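Local coordinates for oligopeptide-binding protein oppA (PDB 3DRF) that captures oligopeptides outside the cell and hands them to the OppABCDF ABC transporter, supplying peptides larger than three residues for uptake, at residues N563-S566 with E567-V570; T546-N549 with K550-G554; Q330-R333 with Q334-Y338. All blocks are in the same frame, centred on the assembly; numbering follows the deposited sequence. Where two conformers were deposited one is given.

Interaction 1 (N563-S566 with E567-V570)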
# COMPACT_ATOMS: atom_id res chain seq x y z
N ASN A 563 -1.91 21.60 2.51
CA ASN A 563 -3.12 22.22 3.08
C ASN A 563 -4.31 22.19 2.17
O ASN A 563 -5.17 23.01 2.26
CB ASN A 563 -2.82 23.65 3.42
CG ASN A 563 -2.23 23.79 4.75
OD1 ASN A 563 -2.84 23.46 5.73
ND2 ASN A 563 -1.04 24.28 4.79
N THR A 564 -4.33 21.23 1.28
CA THR A 564 -5.43 21.12 0.32
C THR A 564 -6.82 21.18 0.98
O THR A 564 -7.66 21.86 0.50
CB THR A 564 -5.29 19.87 -0.51
OG1 THR A 564 -4.02 19.93 -1.19
CG2 THR A 564 -6.36 19.83 -1.61
N TRP A 565 -7.06 20.41 2.03
CA TRP A 565 -8.42 20.38 2.62
C TRP A 565 -8.84 21.71 3.25
O TRP A 565 -9.97 21.97 3.36
CB TRP A 565 -8.55 19.22 3.64
CG TRP A 565 -8.39 17.89 2.93
CD1 TRP A 565 -7.36 16.99 3.07
CD2 TRP A 565 -9.25 17.35 1.94
NE1 TRP A 565 -7.56 15.94 2.26
CE2 TRP A 565 -8.69 16.13 1.52
CE3 TRP A 565 -10.46 17.77 1.36
CZ2 TRP A 565 -9.30 15.34 0.57
CZ3 TRP A 565 -11.05 16.97 0.43
CH2 TRP A 565 -10.49 15.77 0.05
N SER A 566 -7.90 22.53 3.66
CA SER A 566 -8.20 23.88 4.13
C SER A 566 -8.31 24.91 3.01
O SER A 566 -8.90 25.97 3.22
CB SER A 566 -7.14 24.34 5.11
OG SER A 566 -7.19 23.56 6.28
N GLU A 567 -7.74 24.62 1.86
CA GLU A 567 -7.74 25.53 0.71
C GLU A 567 -8.90 25.34 -0.24
O GLU A 567 -9.25 26.25 -0.92
CB GLU A 567 -6.42 25.44 -0.06
CG GLU A 567 -5.26 26.02 0.70
CD GLU A 567 -3.92 25.61 0.14
OE1 GLU A 567 -3.91 24.70 -0.72
OE2 GLU A 567 -2.90 26.15 0.63
N ILE A 568 -9.48 24.15 -0.31
CA ILE A 568 -10.54 23.91 -1.25
C ILE A 568 -11.78 24.72 -0.85
O ILE A 568 -12.15 24.83 0.29
CB ILE A 568 -10.90 22.43 -1.36
CG1 ILE A 568 -9.81 21.60 -2.02
CG2 ILE A 568 -12.22 22.26 -2.12
CD1 ILE A 568 -10.04 20.11 -1.86
N GLY A 569 -12.41 25.26 -1.88
CA GLY A 569 -13.65 25.96 -1.76
C GLY A 569 -14.46 25.85 -3.02
O GLY A 569 -14.07 25.16 -3.94
N VAL A 570 -15.68 26.37 -2.97
CA VAL A 570 -16.55 26.39 -4.13
C VAL A 570 -16.68 27.82 -4.65
O VAL A 570 -16.76 28.05 -5.86
CB VAL A 570 -17.94 25.86 -3.79
CG1 VAL A 570 -17.89 24.38 -3.46
CG2 VAL A 570 -18.53 26.66 -2.65
O HOH W 1 -1.63 23.26 0.14
O HOH W 2 -3.04 22.64 -2.00
O HOH W 3 -11.81 24.06 2.87
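Glu567 reaches back over the start of the short C-terminal helix 564-567, and Ile568 folds its side chain against Thr564 and Trp565 as the chain leaves it. The methyl CG2 of Thr564 lies 3.7 Å from CD1 of Ile568. That same CD1 sits 4.0 Å from CE3 of Trp565, coming obliquely at the benzo part of the indole while the two side chains lie alongside each other. The branched isoleucine suits this place: its CG1 stands beside its own backbone N (chi1 -70°) and the arm beyond is extended, which brings CD1 to both neighbours. Threonine suits its position because it offers a methyl to Ile568 and a hydroxyl to a water-mediated link with Glu567.

The backbone holds this single turn together. Ile568 N donates to Thr564 O at 3.0 Å, while Glu567 N is shared weakly between the carbonyls of Asn563 and Thr564. Asn563 occupies the N-cap position without a side-chain capping bond; its own amide N, 2.9 Å from a water, is joined through it to Glu567 OE1. A second water links OE1 to Thr564 OG1. The carboxylate, folded back over the first residues, would probably be steadied by these two bridges.

Farther out, Trp565 rests on Pro65, and the buried Ser566 ties the turn to the body of the protein through OG, bonded to Glu246 O. At the helix end a third water bridges two carbonyls, donating to Trp565 O at 2.8 Å and to Ile568 O at 2.7 Å.

Interaction 2 (T546-N549 with K550-G554)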
# COMPACT_ATOMS: atom_id res chain seq x y z
N THR A 546 -7.89 12.51 -11.70
CA THR A 546 -9.05 12.84 -10.87
C THR A 546 -9.84 13.92 -11.59
O THR A 546 -9.35 14.98 -11.81
CB THR A 546 -8.59 13.39 -9.52
OG1 THR A 546 -8.00 12.31 -8.78
CG2 THR A 546 -9.78 13.97 -8.67
N PRO A 547 -11.09 13.68 -11.93
CA PRO A 547 -11.94 14.77 -12.41
C PRO A 547 -12.46 15.66 -11.25
O PRO A 547 -12.77 15.21 -10.19
CB PRO A 547 -13.11 14.03 -13.08
CG PRO A 547 -13.25 12.77 -12.30
CD PRO A 547 -11.83 12.39 -11.87
N VAL A 548 -12.49 16.96 -11.53
CA VAL A 548 -12.88 17.98 -10.57
C VAL A 548 -13.89 18.93 -11.22
O VAL A 548 -13.59 19.51 -12.22
CB VAL A 548 -11.64 18.79 -10.09
CG1 VAL A 548 -12.08 19.82 -9.07
CG2 VAL A 548 -10.56 17.83 -9.49
N ASN A 549 -15.07 19.05 -10.64
CA ASN A 549 -16.12 19.97 -11.16
C ASN A 549 -15.53 21.37 -11.20
O ASN A 549 -14.83 21.78 -10.34
CB ASN A 549 -17.36 19.91 -10.25
CG ASN A 549 -18.50 20.76 -10.74
OD1 ASN A 549 -18.43 21.95 -10.78
ND2 ASN A 549 -19.57 20.11 -11.05
N LYS A 550 -15.84 22.09 -12.27
CA LYS A 550 -15.33 23.47 -12.42
C LYS A 550 -15.74 24.48 -11.33
O LYS A 550 -15.11 25.44 -11.19
CB LYS A 550 -15.58 24.02 -13.85
CG LYS A 550 -14.80 23.24 -14.87
CD LYS A 550 -14.92 23.84 -16.25
CE LYS A 550 -14.44 22.92 -17.31
NZ LYS A 550 -14.76 23.42 -18.72
N ARG A 551 -16.73 24.14 -10.54
CA ARG A 551 -17.12 25.01 -9.44
C ARG A 551 -16.09 24.96 -8.27
O ARG A 551 -16.03 25.85 -7.47
CB ARG A 551 -18.53 24.68 -8.94
CG ARG A 551 -18.56 23.49 -7.94
CD ARG A 551 -19.94 23.29 -7.42
NE ARG A 551 -20.01 22.34 -6.30
CZ ARG A 551 -20.48 22.62 -5.10
NH1 ARG A 551 -20.86 23.82 -4.77
NH2 ARG A 551 -20.48 21.68 -4.18
N VAL A 552 -15.26 23.91 -8.25
CA VAL A 552 -14.29 23.72 -7.17
C VAL A 552 -12.99 24.47 -7.40
O VAL A 552 -12.42 24.36 -8.46
CB VAL A 552 -13.94 22.19 -6.99
CG1 VAL A 552 -13.01 22.02 -5.78
CG2 VAL A 552 -15.20 21.35 -6.80
N VAL A 553 -12.50 25.17 -6.41
CA VAL A 553 -11.25 25.84 -6.51
C VAL A 553 -10.34 25.27 -5.42
O VAL A 553 -10.78 24.96 -4.38
CB VAL A 553 -11.39 27.39 -6.34
CG1 VAL A 553 -12.18 28.03 -7.48
CG2 VAL A 553 -12.04 27.72 -5.05
N GLY A 554 -9.06 25.15 -5.71
CA GLY A 554 -8.09 24.72 -4.71
C GLY A 554 -7.77 23.23 -4.66
O GLY A 554 -7.00 22.84 -3.85
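An Asx turn laid over a type I beta turn ends strand 536-549, and Asn549 drives both. Its side-chain oxygen OD1 accepts the amide of Arg551, with N 2.8 Å away in a nearly straight bond (167° at the hydrogen), lying in the carbonyl plane on a lone pair. Its backbone O takes the amide N of Val552 at 3.0 Å, the bond that closes the beta turn; here the donor stands above the carbonyl plane. Asparagine fits because its short side chain carries a carbonyl just far enough to mimic a backbone acceptor: with CG anti to its own N (chi1 -177°), OD1 swings forward over the turn.

Arg551 CG lies between its backbone N and carbonyl carbon (chi1 82°), which puts it 3.2 Å from Asn549 OD1. From there the extended chain carries the guanidinium to Asp273, where NE forms a salt bridge; Asp273 also shares a backbone hydrogen bond with Asn549. Lys550, at the first corner, is exposed and carries an extended side chain.

On the apolar side of the turn, Val548 and Val552 cross at about a right angle, CG1 of Val548 being 3.7 Å from CB of Val552. Val548 also packs on Leu295 of the adjoining strand and on Met555, while Val552 meets Ile568, so the two beta-branched valines give the bend a small apolar side. The pairing of Asn549 OD1 with the amide two residues on, and of Asn549 O with the amide three residues on, is characteristic of the Asx motif, an Asx turn combined with a type I beta turn.

Interaction 3 (Q330-R333 with Q334-Y338)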
# COMPACT_ATOMS: atom_id res chain seq x y z
N GLN A 330 11.93 -22.50 -10.60
CA GLN A 330 12.25 -21.19 -11.17
C GLN A 330 11.85 -21.03 -12.65
O GLN A 330 11.35 -20.06 -13.03
CB GLN A 330 13.73 -20.88 -10.97
CG GLN A 330 14.14 -19.48 -11.32
CD GLN A 330 15.53 -19.19 -10.78
OE1 GLN A 330 16.28 -20.11 -10.51
NE2 GLN A 330 15.89 -18.01 -10.74
N ASN A 331 12.10 -22.04 -13.47
CA ASN A 331 11.71 -21.98 -14.90
C ASN A 331 10.21 -21.79 -15.09
O ASN A 331 9.81 -21.16 -15.99
CB ASN A 331 12.18 -23.25 -15.63
CG ASN A 331 13.65 -23.20 -16.01
OD1 ASN A 331 14.41 -22.64 -15.31
ND2 ASN A 331 14.02 -23.78 -17.13
N VAL A 332 9.42 -22.46 -14.24
CA VAL A 332 7.95 -22.29 -14.29
C VAL A 332 7.50 -20.84 -13.98
O VAL A 332 6.73 -20.29 -14.64
CB VAL A 332 7.27 -23.31 -13.35
CG1 VAL A 332 5.73 -23.14 -13.35
CG2 VAL A 332 7.60 -24.76 -13.85
N ARG A 333 8.05 -20.31 -12.91
CA ARG A 333 7.76 -18.90 -12.50
C ARG A 333 8.08 -17.91 -13.62
O ARG A 333 7.34 -17.08 -13.93
CB ARG A 333 8.57 -18.50 -11.21
CG ARG A 333 8.11 -19.37 -9.99
CD ARG A 333 8.63 -18.82 -8.63
NE ARG A 333 10.10 -18.60 -8.61
CZ ARG A 333 10.99 -19.50 -8.20
NH1 ARG A 333 10.62 -20.71 -7.82
NH2 ARG A 333 12.29 -19.22 -8.19
N GLN A 334 9.26 -18.09 -14.21
CA GLN A 334 9.70 -17.22 -15.30
C GLN A 334 8.81 -17.39 -16.55
O GLN A 334 8.39 -16.42 -17.13
CB GLN A 334 11.17 -17.53 -15.66
CG GLN A 334 12.21 -17.10 -14.55
CD GLN A 334 13.61 -17.48 -14.91
OE1 GLN A 334 13.81 -18.18 -15.85
NE2 GLN A 334 14.57 -16.96 -14.19
N ALA A 335 8.50 -18.64 -16.87
CA ALA A 335 7.71 -18.95 -18.09
C ALA A 335 6.31 -18.30 -18.01
O ALA A 335 5.83 -17.73 -18.93
CB ALA A 335 7.61 -20.52 -18.33
N ILE A 336 5.70 -18.41 -16.83
CA ILE A 336 4.35 -17.88 -16.62
C ILE A 336 4.36 -16.33 -16.77
O ILE A 336 3.48 -15.75 -17.27
CB ILE A 336 3.79 -18.42 -15.30
CG1 ILE A 336 3.47 -19.92 -15.46
CG2 ILE A 336 2.49 -17.62 -14.84
CD1 ILE A 336 3.10 -20.65 -14.13
N GLY A 337 5.46 -15.71 -16.32
CA GLY A 337 5.69 -14.27 -16.55
C GLY A 337 5.87 -13.89 -18.03
O GLY A 337 5.26 -13.02 -18.50
N TYR A 338 6.70 -14.68 -18.73
CA TYR A 338 6.94 -14.38 -20.18
C TYR A 338 5.70 -14.59 -21.06
O TYR A 338 5.61 -14.03 -22.10
CB TYR A 338 8.12 -15.20 -20.74
CG TYR A 338 9.48 -14.68 -20.29
CD1 TYR A 338 9.88 -13.39 -20.60
CD2 TYR A 338 10.35 -15.49 -19.56
CE1 TYR A 338 11.14 -12.88 -20.18
CE2 TYR A 338 11.60 -15.00 -19.15
CZ TYR A 338 11.97 -13.70 -19.47
OH TYR A 338 13.19 -13.25 -19.05
O HOH W 4 15.70 -20.19 -15.65
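Val332 and Ile336 make the tight side of this turn of helix, lying alongside each other and pointing the same way, with Val332 CG1 3.7 Å from Ile336 CD1. Leu388 and Trp393 cover Val332, and Met305 and Tyr307 of strand 292-307 meet Ile336, so branched apolar side chains suit this buried face.

The polar side is looser, with Gln330, Asn331 and Gln334 all partly exposed. Gln330 and Gln334 pass at a slant with amide planes 56° apart, Gln334 NE2 standing 3.8 Å from Gln330 CG. Their NE2 atoms do not bond each other; both donate to Lys532 O at the end of helix 516-533. Within helix 330-339 the backbone makes the usual bonds four residues apart: Gln334 N reaches Gln330 O at 3.1 Å. Arg333, by contrast, is buried; a bend at chi3 (-53°) turns its guanidinium back, and Gln330 CA lies against one of its faces, offset toward the rim, while NH2 donates to Lys533 O.

A leucine in place of Gln334 would probably leave Lys532 O with one donor fewer and a water without its second acceptor. That water donates to Asn331 OD1 and to Gln334 OE1, 2.8 Å from each.

Interactions 1 and 2 form one neighbourhood, their centres 11 Å apart, and they come in series along the chain, interaction 2 first. The last modelled residues, after helix 564-567, run beside the loop that leaves strand 536-549: Gly569 O lies 2.9 Å from Val553 N, probably a hydrogen bond, and Ile568 CG2 packs 3.8 Å from Val552 CG1. Interaction 3 is remote, its centre about 48 Å from that of interaction 1, on the opposite side of the chain's centre, and about 45 Å from that of interaction 2. Strand 292-307 spans part of this gap, meeting Val548 near one end and Ile336 near the other. The contacts described are structural packing within a closed, peptide-loaded Venus fly-trap receptor.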